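Local coordinates for protein glycerol dehydratase (Clostridium butyricum, PDB 1R9D) that dehydrates glycerol without coenzyme B12, probably to 3-hydroxypropionaldehyde through a glycyl radical mechanism, at residues A257-E262 against E297-I302; C313-L318 against Q340-G345; E458-S463 against D485-A490; E394-G399 against P403-D408. All blocks are in the same frame, centred on the assembly; numbering follows the deposited sequence.

Contact 1 (A257-E262 against E297-I302); sequences AKSFYE and ENDKNI
The F260 ring and the D299 carboxylate are the two flat groups here. Against the ring, I302 CD1 comes in at a slant and reaches F260 CD2 at 3.8 Å; A307 and I311 of helix 304-317 and Y296 also touch the F260 side chain. With its anti lone pair, D299 OD2 receives F260 N at 2.9 Å in a nearly straight bond (175°), while a water that takes the Y261 N-H donates to the same oxygen. D299 OD1 turns back on its chain: N301 N, almost along the C-O bond, makes an Asx turn, and I302 N (3.0 Å), from 48° above the carboxylate plane, an Asx motif. F260 and Y261 open helix 260-277, whose N-cap is S259. A capping box completes this end, with S259 OG accepting weakly from E262 N, and E262 OE2 accepting from S259 N at 3.2 Å and from K258 N; OE2 also forms a salt bridge with K251 NZ. The example illustrates an N-terminal helix end served by acids both within and beyond the local sequence. Their negative charge would probably suit the positive end of the helix dipole, and the two bonds to OD1 should restrain rotation of the D299 carboxylate.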
loop_
_atom_site.group_PDB
_atom_site.type_symbol
_atom_site.label_atom_id
_atom_site.label_comp_id
_atom_site.label_asym_id
_atom_site.label_seq_id
_atom_site.Cartn_x
_atom_site.Cartn_y
_atom_site.Cartn_z
ATOM N N ALA A 257 20.920 -10.498 28.721
ATOM C CA ALA A 257 22.065 -11.257 29.202
ATOM C C ALA A 257 22.663 -10.660 30.472
ATOM O O ALA A 257 22.486 -9.480 30.766
ATOM C CB ALA A 257 23.129 -11.340 28.108
ATOM N N LYS A 258 23.370 -11.493 31.229
ATOM C CA LYS A 258 24.012 -11.055 32.462
ATOM C C LYS A 258 25.499 -11.393 32.374
ATOM O O LYS A 258 26.359 -10.516 32.476
ATOM C CB LYS A 258 23.381 -11.770 33.660
ATOM C CG LYS A 258 24.053 -11.499 35.001
ATOM C CD LYS A 258 23.729 -10.116 35.545
ATOM C CE LYS A 258 24.270 -9.953 36.961
ATOM N NZ LYS A 258 23.922 -8.628 37.553
ATOM N N SER A 259 25.794 -12.670 32.168
ATOM C CA SER A 259 27.173 -13.138 32.069
ATOM C C SER A 259 27.663 -13.055 30.624
ATOM O O SER A 259 26.880 -12.794 29.710
ATOM C CB SER A 259 27.261 -14.586 32.537
ATOM O OG SER A 259 26.589 -15.435 31.627
ATOM N N PHE A 260 28.954 -13.299 30.422
ATOM C CA PHE A 260 29.530 -13.245 29.082
ATOM C C PHE A 260 28.993 -14.356 28.179
ATOM O O PHE A 260 28.686 -14.118 27.012
ATOM C CB PHE A 260 31.061 -13.325 29.150
ATOM C CG PHE A 260 31.744 -12.997 27.846
ATOM C CD1 PHE A 260 31.698 -11.703 27.330
ATOM C CD2 PHE A 260 32.419 -13.979 27.132
ATOM C CE1 PHE A 260 32.315 -11.395 26.117
ATOM C CE2 PHE A 260 33.043 -13.683 25.914
ATOM C CZ PHE A 260 32.990 -12.386 25.408
ATOM N N TYR A 261 28.872 -15.569 28.715
ATOM C CA TYR A 261 28.368 -16.689 27.927
ATOM C C TYR A 261 26.954 -16.352 27.445
ATOM O O TYR A 261 26.611 -16.585 26.287
ATOM C CB TYR A 261 28.342 -17.966 28.782
ATOM C CG TYR A 261 28.310 -19.284 28.018
ATOM C CD1 TYR A 261 27.814 -19.364 26.716
ATOM C CD2 TYR A 261 28.718 -20.468 28.637
ATOM C CE1 TYR A 261 27.723 -20.588 26.054
ATOM C CE2 TYR A 261 28.629 -21.691 27.988
ATOM C CZ TYR A 261 28.132 -21.749 26.702
ATOM O OH TYR A 261 28.026 -22.971 26.077
ATOM N N GLU A 262 26.141 -15.800 28.342
ATOM C CA GLU A 262 24.771 -15.422 28.005
ATOM C C GLU A 262 24.754 -14.352 26.913
ATOM O O GLU A 262 23.927 -14.402 26.005
ATOM C CB GLU A 262 24.037 -14.906 29.246
ATOM C CG GLU A 262 23.693 -15.997 30.257
ATOM C CD GLU A 262 23.149 -15.447 31.563
ATOM O OE1 GLU A 262 22.812 -16.261 32.456
ATOM O OE2 GLU A 262 23.062 -14.205 31.705
ATOM N N GLU A 297 33.809 -7.691 31.130
ATOM C CA GLU A 297 34.380 -7.024 32.294
ATOM C C GLU A 297 33.617 -7.298 33.588
ATOM O O GLU A 297 34.224 -7.490 34.639
ATOM C CB GLU A 297 34.451 -5.511 32.059
ATOM C CG GLU A 297 35.116 -4.733 33.191
ATOM C CD GLU A 297 36.610 -5.023 33.319
ATOM O OE1 GLU A 297 36.998 -6.213 33.308
ATOM O OE2 GLU A 297 37.399 -4.059 33.444
ATOM N N ASN A 298 32.290 -7.312 33.516
ATOM C CA ASN A 298 31.486 -7.552 34.709
ATOM C C ASN A 298 31.346 -9.024 35.085
ATOM O O ASN A 298 30.768 -9.342 36.123
ATOM C CB ASN A 298 30.096 -6.928 34.555
ATOM C CG ASN A 298 30.151 -5.418 34.412
ATOM O OD1 ASN A 298 31.001 -4.758 35.010
ATOM N ND2 ASN A 298 29.232 -4.862 33.629
ATOM N N ASP A 299 31.866 -9.917 34.248
ATOM C CA ASP A 299 31.794 -11.347 34.532
ATOM C C ASP A 299 33.007 -11.695 35.397
ATOM O O ASP A 299 34.115 -11.879 34.893
ATOM C CB ASP A 299 31.826 -12.157 33.233
ATOM C CG ASP A 299 31.392 -13.598 33.434
ATOM O OD1 ASP A 299 31.843 -14.224 34.418
ATOM O OD2 ASP A 299 30.608 -14.107 32.605
ATOM N N LYS A 300 32.779 -11.788 36.702
ATOM C CA LYS A 300 33.841 -12.070 37.663
ATOM C C LYS A 300 34.227 -13.537 37.846
ATOM O O LYS A 300 35.065 -13.851 38.691
ATOM C CB LYS A 300 33.452 -11.474 39.017
ATOM C CG LYS A 300 33.236 -9.970 38.975
ATOM C CD LYS A 300 32.370 -9.488 40.134
ATOM C CE LYS A 300 32.994 -9.805 41.486
ATOM N NZ LYS A 300 32.107 -9.378 42.605
ATOM N N ASN A 301 33.636 -14.433 37.061
ATOM C CA ASN A 301 33.950 -15.852 37.191
ATOM C C ASN A 301 34.642 -16.445 35.970
ATOM O O ASN A 301 35.439 -17.377 36.089
ATOM C CB ASN A 301 32.673 -16.649 37.478
ATOM C CG ASN A 301 31.950 -16.166 38.722
ATOM O OD1 ASN A 301 32.499 -16.193 39.824
ATOM N ND2 ASN A 301 30.710 -15.717 38.549
ATOM N N ILE A 302 34.343 -15.900 34.797
ATOM C CA ILE A 302 34.911 -16.405 33.556
ATOM C C ILE A 302 36.405 -16.131 33.403
ATOM O O ILE A 302 36.902 -15.075 33.798
ATOM C CB ILE A 302 34.154 -15.819 32.335
ATOM C CG1 ILE A 302 34.522 -16.594 31.073
ATOM C CG2 ILE A 302 34.485 -14.341 32.169
ATOM C CD1 ILE A 302 33.663 -16.244 29.868
HETATM O O HOH W 1 30.050 -16.475 31.348
#

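Contact 2 (C313-L318 against Q340-G345); sequences CIWIKL and QNLIVG
L318, near the C-terminal end of the helix that contains W315, can be followed outward as it meets Q340. Its CB lies 3.9 Å from Q340 NE2, so the branch starts beside the amide nitrogen. With CG anti to the carbonyl carbon (chi1 -71°), the leucine carries CD2 across to the other half of the amide, 3.6 Å from Q340 OE1 and 3.9 Å from Q340 CD. The polar bond passes by way of the backbone: Q340 NE2 donates to L318 O at 2.8 Å, with the acceptor in the plane of the amide and the donor tilted modestly from the plane of the carbonyl. Both ends of this amide have further partners, NE2 bonding to Q373 OE1 and OE1 to H271 NE2, which together should fix its flip. The glutamine thus illustrates how one buried side chain can bond to a backbone carbonyl near a helix end and still serve two other groups. A second, apolar meeting lies alongside. The L342 and W315 side chains run at about a right angle to each other, and L342 CD1, 3.6 Å from W315 CH2, meets the indole obliquely.

The Q340 side chain lies about 10 Å from the bound glycerol, too far to touch it directly. Strand 341-344 borders its sheet within the chain and pairs with strand 375-380. Helix 304-317 lies against it, W315 also meeting helix 357-369, and helix 11-22 touches C313 and I316 of the same helix.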
loop_
_atom_site.group_PDB
_atom_site.type_symbol
_atom_site.label_atom_id
_atom_site.label_comp_id
_atom_site.label_asym_id
_atom_site.label_seq_id
_atom_site.Cartn_x
_atom_site.Cartn_y
_atom_site.Cartn_z
ATOM N N CYS A 313 34.050 -19.533 18.954
ATOM C CA CYS A 313 32.858 -20.250 18.517
ATOM C C CYS A 313 31.946 -19.338 17.704
ATOM O O CYS A 313 31.348 -19.773 16.722
ATOM C CB CYS A 313 32.093 -20.813 19.716
ATOM S SG CYS A 313 32.891 -22.264 20.457
ATOM N N ILE A 314 31.841 -18.078 18.119
ATOM C CA ILE A 314 31.008 -17.119 17.397
ATOM C C ILE A 314 31.607 -16.912 16.008
ATOM O O ILE A 314 30.888 -16.843 15.012
ATOM C CB ILE A 314 30.932 -15.763 18.138
ATOM C CG1 ILE A 314 30.033 -15.896 19.376
ATOM C CG2 ILE A 314 30.387 -14.694 17.207
ATOM C CD1 ILE A 314 29.978 -14.652 20.239
ATOM N N TRP A 315 32.931 -16.819 15.945
ATOM C CA TRP A 315 33.605 -16.652 14.662
ATOM C C TRP A 315 33.204 -17.807 13.745
ATOM O O TRP A 315 32.840 -17.602 12.585
ATOM C CB TRP A 315 35.128 -16.646 14.846
ATOM C CG TRP A 315 35.787 -15.292 14.696
ATOM C CD1 TRP A 315 36.842 -14.985 13.883
ATOM C CD2 TRP A 315 35.459 -14.083 15.399
ATOM N NE1 TRP A 315 37.193 -13.663 14.037
ATOM C CE2 TRP A 315 36.362 -13.085 14.959
ATOM C CE3 TRP A 315 34.492 -13.744 16.357
ATOM C CZ2 TRP A 315 36.326 -11.771 15.445
ATOM C CZ3 TRP A 315 34.455 -12.433 16.842
ATOM C CH2 TRP A 315 35.370 -11.464 16.382
ATOM N N ILE A 316 33.252 -19.030 14.267
ATOM C CA ILE A 316 32.884 -20.183 13.461
ATOM C C ILE A 316 31.416 -20.141 13.018
ATOM O O ILE A 316 31.106 -20.458 11.869
ATOM C CB ILE A 316 33.179 -21.504 14.218
ATOM C CG1 ILE A 316 34.693 -21.635 14.430
ATOM C CG2 ILE A 316 32.643 -22.688 13.431
ATOM C CD1 ILE A 316 35.121 -22.854 15.226
ATOM N N LYS A 317 30.519 -19.746 13.919
ATOM C CA LYS A 317 29.096 -19.667 13.583
ATOM C C LYS A 317 28.857 -18.682 12.435
ATOM O O LYS A 317 28.018 -18.917 11.569
ATOM C CB LYS A 317 28.267 -19.237 14.801
ATOM C CG LYS A 317 28.247 -20.245 15.953
ATOM C CD LYS A 317 27.758 -21.613 15.499
ATOM C CE LYS A 317 26.355 -21.564 14.925
ATOM N NZ LYS A 317 25.932 -22.893 14.369
ATOM N N LEU A 318 29.599 -17.578 12.428
ATOM C CA LEU A 318 29.443 -16.584 11.367
ATOM C C LEU A 318 29.819 -17.159 9.998
ATOM O O LEU A 318 29.489 -16.585 8.962
ATOM C CB LEU A 318 30.291 -15.345 11.685
ATOM C CG LEU A 318 29.784 -14.469 12.838
ATOM C CD1 LEU A 318 30.914 -13.624 13.384
ATOM C CD2 LEU A 318 28.629 -13.602 12.355
ATOM N N GLN A 340 29.708 -10.084 6.584
ATOM C CA GLN A 340 29.343 -9.675 7.937
ATOM C C GLN A 340 30.526 -8.938 8.564
ATOM O O GLN A 340 31.413 -9.550 9.169
ATOM C CB GLN A 340 28.974 -10.914 8.758
ATOM C CG GLN A 340 27.870 -11.733 8.100
ATOM C CD GLN A 340 27.799 -13.155 8.618
ATOM O OE1 GLN A 340 26.834 -13.542 9.281
ATOM N NE2 GLN A 340 28.827 -13.941 8.319
ATOM N N ASN A 341 30.537 -7.614 8.425
ATOM C CA ASN A 341 31.639 -6.824 8.944
ATOM C C ASN A 341 31.573 -6.597 10.446
ATOM O O ASN A 341 30.545 -6.184 10.991
ATOM C CB ASN A 341 31.714 -5.474 8.210
ATOM C CG ASN A 341 33.110 -4.867 8.252
ATOM O OD1 ASN A 341 33.614 -4.516 9.313
ATOM N ND2 ASN A 341 33.745 -4.762 7.090
ATOM N N LEU A 342 32.687 -6.881 11.110
ATOM C CA LEU A 342 32.813 -6.705 12.552
ATOM C C LEU A 342 34.055 -5.840 12.733
ATOM O O LEU A 342 35.132 -6.193 12.264
ATOM C CB LEU A 342 32.980 -8.069 13.238
ATOM C CG LEU A 342 33.004 -8.113 14.770
ATOM C CD1 LEU A 342 32.595 -9.512 15.252
ATOM C CD2 LEU A 342 34.393 -7.744 15.276
ATOM N N ILE A 343 33.905 -4.706 13.410
ATOM C CA ILE A 343 35.021 -3.784 13.584
ATOM C C ILE A 343 35.396 -3.551 15.048
ATOM O O ILE A 343 34.543 -3.608 15.933
ATOM C CB ILE A 343 34.668 -2.432 12.897
ATOM C CG1 ILE A 343 35.913 -1.558 12.730
ATOM C CG2 ILE A 343 33.622 -1.697 13.714
ATOM C CD1 ILE A 343 35.750 -0.524 11.629
ATOM N N VAL A 344 36.680 -3.313 15.306
ATOM C CA VAL A 344 37.125 -3.049 16.664
ATOM C C VAL A 344 38.039 -1.830 16.722
ATOM O O VAL A 344 38.614 -1.420 15.708
ATOM C CB VAL A 344 37.846 -4.278 17.299
ATOM C CG1 VAL A 344 36.894 -5.468 17.329
ATOM C CG2 VAL A 344 39.119 -4.617 16.534
ATOM N N GLY A 345 38.150 -1.247 17.910
ATOM C CA GLY A 345 38.985 -0.072 18.090
ATOM C C GLY A 345 38.253 1.204 17.722
ATOM O O GLY A 345 37.048 1.184 17.460
#

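Contact 3 (E458-S463 against D485-A490); sequences ELTINS and DEFMKA
T460 OG1 bonds to the carbonyl oxygen of I456 one turn earlier in its own helix; with the hydroxyl so placed, the methyl faces the other helix. The hydroxyl stands beside the backbone N (chi1 -59°), and CG2 is the branch presented to F487 and A490. The arrangement is a packing of two helices, the last turn of helix 453-461 against the first turns of the long helix 484-516, and the first of them is closed by a Schellman motif. There S463, with positive phi, is the C-prime residue; its N bonds to T460 O at 3.3 Å, and G464 N to L459 O. At the start of the other helix, E486 OE1 accepts from K482 N and S483 N.

A single methyl does much of the work between the helices. T460 CG2 lies 3.7 Å from A490 CB and also sits over one face of the F487 ring, a CH-pi contact. F487 reaches this place because its CG is anti to the backbone N (chi1 -173°), which swings the ring toward helix 453-461; L560 of helix 553-569 also touches F487. I461 takes a different position, coming to the edge of the ring near its plane, with helix 575-583 touching it as well. The face contact is offset toward the rim: CG2 stands 4.0 Å from the F487 centroid, 22° off the ring normal, and nearest to CE1.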
loop_
_atom_site.group_PDB
_atom_site.type_symbol
_atom_site.label_atom_id
_atom_site.label_comp_id
_atom_site.label_asym_id
_atom_site.label_seq_id
_atom_site.Cartn_x
_atom_site.Cartn_y
_atom_site.Cartn_z
ATOM N N GLU A 458 33.356 4.360 -23.057
ATOM C CA GLU A 458 33.114 3.701 -24.340
ATOM C C GLU A 458 31.944 4.359 -25.070
ATOM O O GLU A 458 32.001 4.594 -26.279
ATOM C CB GLU A 458 32.833 2.208 -24.114
ATOM C CG GLU A 458 32.602 1.404 -25.385
ATOM C CD GLU A 458 32.448 -0.093 -25.128
ATOM O OE1 GLU A 458 32.349 -0.854 -26.116
ATOM O OE2 GLU A 458 32.422 -0.512 -23.948
ATOM N N LEU A 459 30.880 4.662 -24.332
ATOM C CA LEU A 459 29.707 5.294 -24.922
ATOM C C LEU A 459 29.954 6.751 -25.297
ATOM O O LEU A 459 29.258 7.296 -26.151
ATOM C CB LEU A 459 28.511 5.191 -23.971
ATOM C CG LEU A 459 27.933 3.781 -23.825
ATOM C CD1 LEU A 459 26.867 3.782 -22.738
ATOM C CD2 LEU A 459 27.343 3.318 -25.159
ATOM N N THR A 460 30.929 7.388 -24.655
ATOM C CA THR A 460 31.250 8.774 -24.982
ATOM C C THR A 460 31.936 8.764 -26.346
ATOM O O THR A 460 31.610 9.554 -27.232
ATOM C CB THR A 460 32.204 9.402 -23.943
ATOM O OG1 THR A 460 31.596 9.352 -22.644
ATOM C CG2 THR A 460 32.494 10.854 -24.297
ATOM N N ILE A 461 32.885 7.848 -26.509
ATOM C CA ILE A 461 33.609 7.723 -27.763
ATOM C C ILE A 461 32.676 7.304 -28.898
ATOM O O ILE A 461 32.865 7.721 -30.042
ATOM C CB ILE A 461 34.767 6.708 -27.625
ATOM C CG1 ILE A 461 35.871 7.322 -26.760
ATOM C CG2 ILE A 461 35.299 6.315 -29.003
ATOM C CD1 ILE A 461 37.056 6.414 -26.520
ATOM N N ASN A 462 31.664 6.499 -28.583
ATOM C CA ASN A 462 30.716 6.045 -29.600
ATOM C C ASN A 462 29.381 6.804 -29.626
ATOM O O ASN A 462 28.406 6.332 -30.207
ATOM C CB ASN A 462 30.457 4.541 -29.447
ATOM C CG ASN A 462 31.696 3.704 -29.741
ATOM O OD1 ASN A 462 32.453 4.006 -30.664
ATOM N ND2 ASN A 462 31.896 2.640 -28.970
ATOM N N SER A 463 29.346 7.980 -29.006
ATOM C CA SER A 463 28.144 8.816 -28.978
ATOM C C SER A 463 26.853 8.102 -28.573
ATOM O O SER A 463 25.817 8.278 -29.217
ATOM C CB SER A 463 27.928 9.481 -30.343
ATOM O OG SER A 463 28.973 10.384 -30.647
ATOM N N ASP A 485 37.621 19.483 -23.639
ATOM C CA ASP A 485 36.484 20.029 -22.907
ATOM C C ASP A 485 35.179 19.493 -23.483
ATOM O O ASP A 485 34.229 19.222 -22.746
ATOM C CB ASP A 485 36.485 21.556 -22.984
ATOM C CG ASP A 485 37.781 22.163 -22.490
ATOM O OD1 ASP A 485 38.839 21.918 -23.119
ATOM O OD2 ASP A 485 37.745 22.884 -21.471
ATOM N N GLU A 486 35.135 19.347 -24.805
ATOM C CA GLU A 486 33.945 18.829 -25.475
ATOM C C GLU A 486 33.771 17.361 -25.114
ATOM O O GLU A 486 32.651 16.853 -25.042
ATOM C CB GLU A 486 34.078 18.951 -26.994
ATOM C CG GLU A 486 34.141 20.373 -27.527
ATOM C CD GLU A 486 34.283 20.402 -29.040
ATOM O OE1 GLU A 486 35.244 19.791 -29.555
ATOM O OE2 GLU A 486 33.438 21.031 -29.715
ATOM N N PHE A 487 34.893 16.683 -24.901
ATOM C CA PHE A 487 34.873 15.273 -24.542
ATOM C C PHE A 487 34.285 15.098 -23.144
ATOM O O PHE A 487 33.403 14.270 -22.933
ATOM C CB PHE A 487 36.288 14.696 -24.571
ATOM C CG PHE A 487 36.330 13.213 -24.365
ATOM C CD1 PHE A 487 36.048 12.345 -25.416
ATOM C CD2 PHE A 487 36.612 12.680 -23.114
ATOM C CE1 PHE A 487 36.044 10.966 -25.224
ATOM C CE2 PHE A 487 36.610 11.298 -22.909
ATOM C CZ PHE A 487 36.324 10.441 -23.968
ATOM N N MET A 488 34.779 15.884 -22.194
ATOM C CA MET A 488 34.292 15.806 -20.823
ATOM C C MET A 488 32.814 16.166 -20.720
ATOM O O MET A 488 32.114 15.671 -19.837
ATOM C CB MET A 488 35.113 16.720 -19.907
ATOM C CG MET A 488 36.528 16.221 -19.637
ATOM S SD MET A 488 36.576 14.533 -18.970
ATOM C CE MET A 488 35.977 14.807 -17.284
ATOM N N LYS A 489 32.339 17.026 -21.617
ATOM C CA LYS A 489 30.931 17.417 -21.605
ATOM C C LYS A 489 30.062 16.254 -22.059
ATOM O O LYS A 489 28.977 16.029 -21.517
ATOM C CB LYS A 489 30.695 18.626 -22.512
ATOM C CG LYS A 489 31.319 19.895 -21.984
ATOM C CD LYS A 489 30.944 21.108 -22.816
ATOM C CE LYS A 489 31.555 22.373 -22.228
ATOM N NZ LYS A 489 31.253 23.573 -23.061
ATOM N N ALA A 490 30.544 15.517 -23.056
ATOM C CA ALA A 490 29.816 14.365 -23.571
ATOM C C ALA A 490 29.832 13.255 -22.518
ATOM O O ALA A 490 28.842 12.552 -22.325
ATOM C CB ALA A 490 30.458 13.875 -24.862
#

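Contact 4 (E394-G399 against P403-D408); sequences ELTREG and PAYYND
A beta-alpha-beta crossover runs from strand 375-380 through helix 386-397 to strand 404-407, and this contact joins its helix to the strand that follows. The strands lie next to each other in parallel, within a five-stranded sheet consistent with one half of the barrel of glycyl radical enzymes. T396 and Y405 meet through their hydroxyls: T396 OG1 lies 2.8 Å from Y405 OH in a hydrogen bond, near the plane of the phenol ring and at its edge. T396 OG1 stands beside the backbone N (chi1 -65°), which turns it toward the strand, where it also comes within 3.4 Å of P403 CD. That proline follows a cis peptide bond, and the same ring carbon, P403 CD, is met by L395 CD2 at 3.7 Å. Beyond it L395 packs on L363, A366 and V367 of helix 357-369. Helix 712-728 covers the other pair, L719 touching T396 and I723 touching Y405. The example shows a short connection closed by both polar and apolar means. Both hydroxyls are buried; the bond pairs them, T396 OG1 has a further hydrogen bond next to its segment, and the pairing should hold the end of the tyrosine near the helix.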
loop_
_atom_site.group_PDB
_atom_site.type_symbol
_atom_site.label_atom_id
_atom_site.label_comp_id
_atom_site.label_asym_id
_atom_site.label_seq_id
_atom_site.Cartn_x
_atom_site.Cartn_y
_atom_site.Cartn_z
ATOM N N GLU A 394 50.402 -7.296 12.884
ATOM C CA GLU A 394 50.786 -8.694 13.090
ATOM C C GLU A 394 49.760 -9.612 12.436
ATOM O O GLU A 394 50.106 -10.652 11.869
ATOM C CB GLU A 394 50.842 -9.052 14.579
ATOM C CG GLU A 394 52.077 -8.627 15.329
ATOM C CD GLU A 394 52.246 -9.416 16.621
ATOM O OE1 GLU A 394 52.675 -10.592 16.558
ATOM O OE2 GLU A 394 51.934 -8.867 17.699
ATOM N N LEU A 395 48.487 -9.243 12.546
ATOM C CA LEU A 395 47.425 -10.039 11.947
ATOM C C LEU A 395 47.560 -10.015 10.430
ATOM O O LEU A 395 47.435 -11.043 9.769
ATOM C CB LEU A 395 46.052 -9.501 12.354
ATOM C CG LEU A 395 44.840 -10.167 11.692
ATOM C CD1 LEU A 395 44.836 -11.671 11.968
ATOM C CD2 LEU A 395 43.571 -9.527 12.222
ATOM N N THR A 396 47.822 -8.837 9.874
ATOM C CA THR A 396 47.984 -8.719 8.427
ATOM C C THR A 396 49.096 -9.653 7.936
ATOM O O THR A 396 48.995 -10.241 6.863
ATOM C CB THR A 396 48.345 -7.271 8.019
ATOM O OG1 THR A 396 47.248 -6.401 8.327
ATOM C CG2 THR A 396 48.641 -7.193 6.534
ATOM N N ARG A 397 50.152 -9.784 8.730
ATOM C CA ARG A 397 51.273 -10.637 8.353
ATOM C C ARG A 397 50.870 -12.107 8.236
ATOM O O ARG A 397 51.549 -12.889 7.572
ATOM C CB ARG A 397 52.419 -10.479 9.360
ATOM C CG ARG A 397 53.675 -11.258 8.996
ATOM C CD ARG A 397 54.893 -10.731 9.743
ATOM N NE ARG A 397 54.781 -10.891 11.188
ATOM C CZ ARG A 397 55.634 -10.367 12.063
ATOM N NH1 ARG A 397 56.666 -9.644 11.639
ATOM N NH2 ARG A 397 55.452 -10.559 13.364
ATOM N N GLU A 398 49.758 -12.481 8.863
ATOM C CA GLU A 398 49.290 -13.865 8.797
ATOM C C GLU A 398 48.830 -14.258 7.392
ATOM O O GLU A 398 48.716 -15.444 7.077
ATOM C CB GLU A 398 48.156 -14.090 9.802
ATOM C CG GLU A 398 48.601 -14.047 11.263
ATOM C CD GLU A 398 49.569 -15.166 11.618
ATOM O OE1 GLU A 398 49.252 -16.343 11.329
ATOM O OE2 GLU A 398 50.643 -14.872 12.191
ATOM N N GLY A 399 48.552 -13.265 6.549
ATOM C CA GLY A 399 48.138 -13.546 5.186
ATOM C C GLY A 399 46.689 -13.939 4.949
ATOM O O GLY A 399 46.381 -14.601 3.959
ATOM N N PRO A 403 43.434 -7.311 8.923
ATOM C CA PRO A 403 42.074 -6.766 8.950
ATOM C C PRO A 403 41.984 -5.627 7.941
ATOM O O PRO A 403 43.003 -5.190 7.404
ATOM C CB PRO A 403 41.952 -6.249 10.371
ATOM C CG PRO A 403 43.318 -5.642 10.581
ATOM C CD PRO A 403 44.252 -6.703 9.991
ATOM N N ALA A 404 40.771 -5.159 7.671
ATOM C CA ALA A 404 40.598 -4.023 6.775
ATOM C C ALA A 404 40.796 -2.821 7.703
ATOM O O ALA A 404 40.369 -2.868 8.856
ATOM C CB ALA A 404 39.192 -4.023 6.186
ATOM N N TYR A 405 41.456 -1.767 7.215
ATOM C CA TYR A 405 41.713 -0.568 8.018
ATOM C C TYR A 405 40.829 0.582 7.559
ATOM O O TYR A 405 40.693 0.814 6.360
ATOM C CB TYR A 405 43.186 -0.137 7.904
ATOM C CG TYR A 405 44.183 -1.170 8.396
ATOM C CD1 TYR A 405 44.515 -2.276 7.616
ATOM C CD2 TYR A 405 44.776 -1.049 9.648
ATOM C CE1 TYR A 405 45.418 -3.240 8.075
ATOM C CE2 TYR A 405 45.681 -2.009 10.119
ATOM C CZ TYR A 405 45.993 -3.097 9.325
ATOM O OH TYR A 405 46.887 -4.043 9.781
ATOM N N TYR A 406 40.233 1.294 8.517
ATOM C CA TYR A 406 39.349 2.423 8.213
ATOM C C TYR A 406 39.787 3.690 8.919
ATOM O O TYR A 406 40.156 3.665 10.093
ATOM C CB TYR A 406 37.906 2.078 8.590
ATOM C CG TYR A 406 37.389 0.908 7.799
ATOM C CD1 TYR A 406 37.605 -0.401 8.233
ATOM C CD2 TYR A 406 36.745 1.104 6.584
ATOM C CE1 TYR A 406 37.195 -1.484 7.465
ATOM C CE2 TYR A 406 36.328 0.027 5.807
ATOM C CZ TYR A 406 36.560 -1.264 6.257
ATOM O OH TYR A 406 36.163 -2.331 5.489
ATOM N N ASN A 407 39.709 4.806 8.195
ATOM C CA ASN A 407 40.156 6.106 8.692
ATOM C C ASN A 407 39.097 7.001 9.341
ATOM O O ASN A 407 38.297 7.618 8.656
ATOM C CB ASN A 407 40.827 6.848 7.527
ATOM C CG ASN A 407 41.519 8.121 7.957
ATOM O OD1 ASN A 407 41.720 8.361 9.146
ATOM N ND2 ASN A 407 41.911 8.938 6.981
ATOM N N ASP A 408 39.113 7.062 10.670
ATOM C CA ASP A 408 38.185 7.896 11.441
ATOM C C ASP A 408 38.256 9.359 11.006
ATOM O O ASP A 408 37.242 10.058 10.955
ATOM C CB ASP A 408 38.560 7.868 12.921
ATOM C CG ASP A 408 37.983 6.681 13.669
ATOM O OD1 ASP A 408 37.620 5.667 13.038
ATOM O OD2 ASP A 408 37.914 6.778 14.915
#

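Followed from the N terminus, the four contacts close four separate loops, none nested in or crossing another. Contact 1 closes a mainly helical excursion of 34 residues near the outside of the protein. Contact 2 follows on the very next helix, 304-317, and leads inward to the edge of the five-stranded sheet. Contact 4 comes third along the chain, closing the shortest loop on the same sheet; it touches contact 2 where Y406 packs on N341 and I343. Contact 3 is last and stands apart, across the chain's centre from contact 1 with centres about 62 Å away, joining two helices at the far periphery.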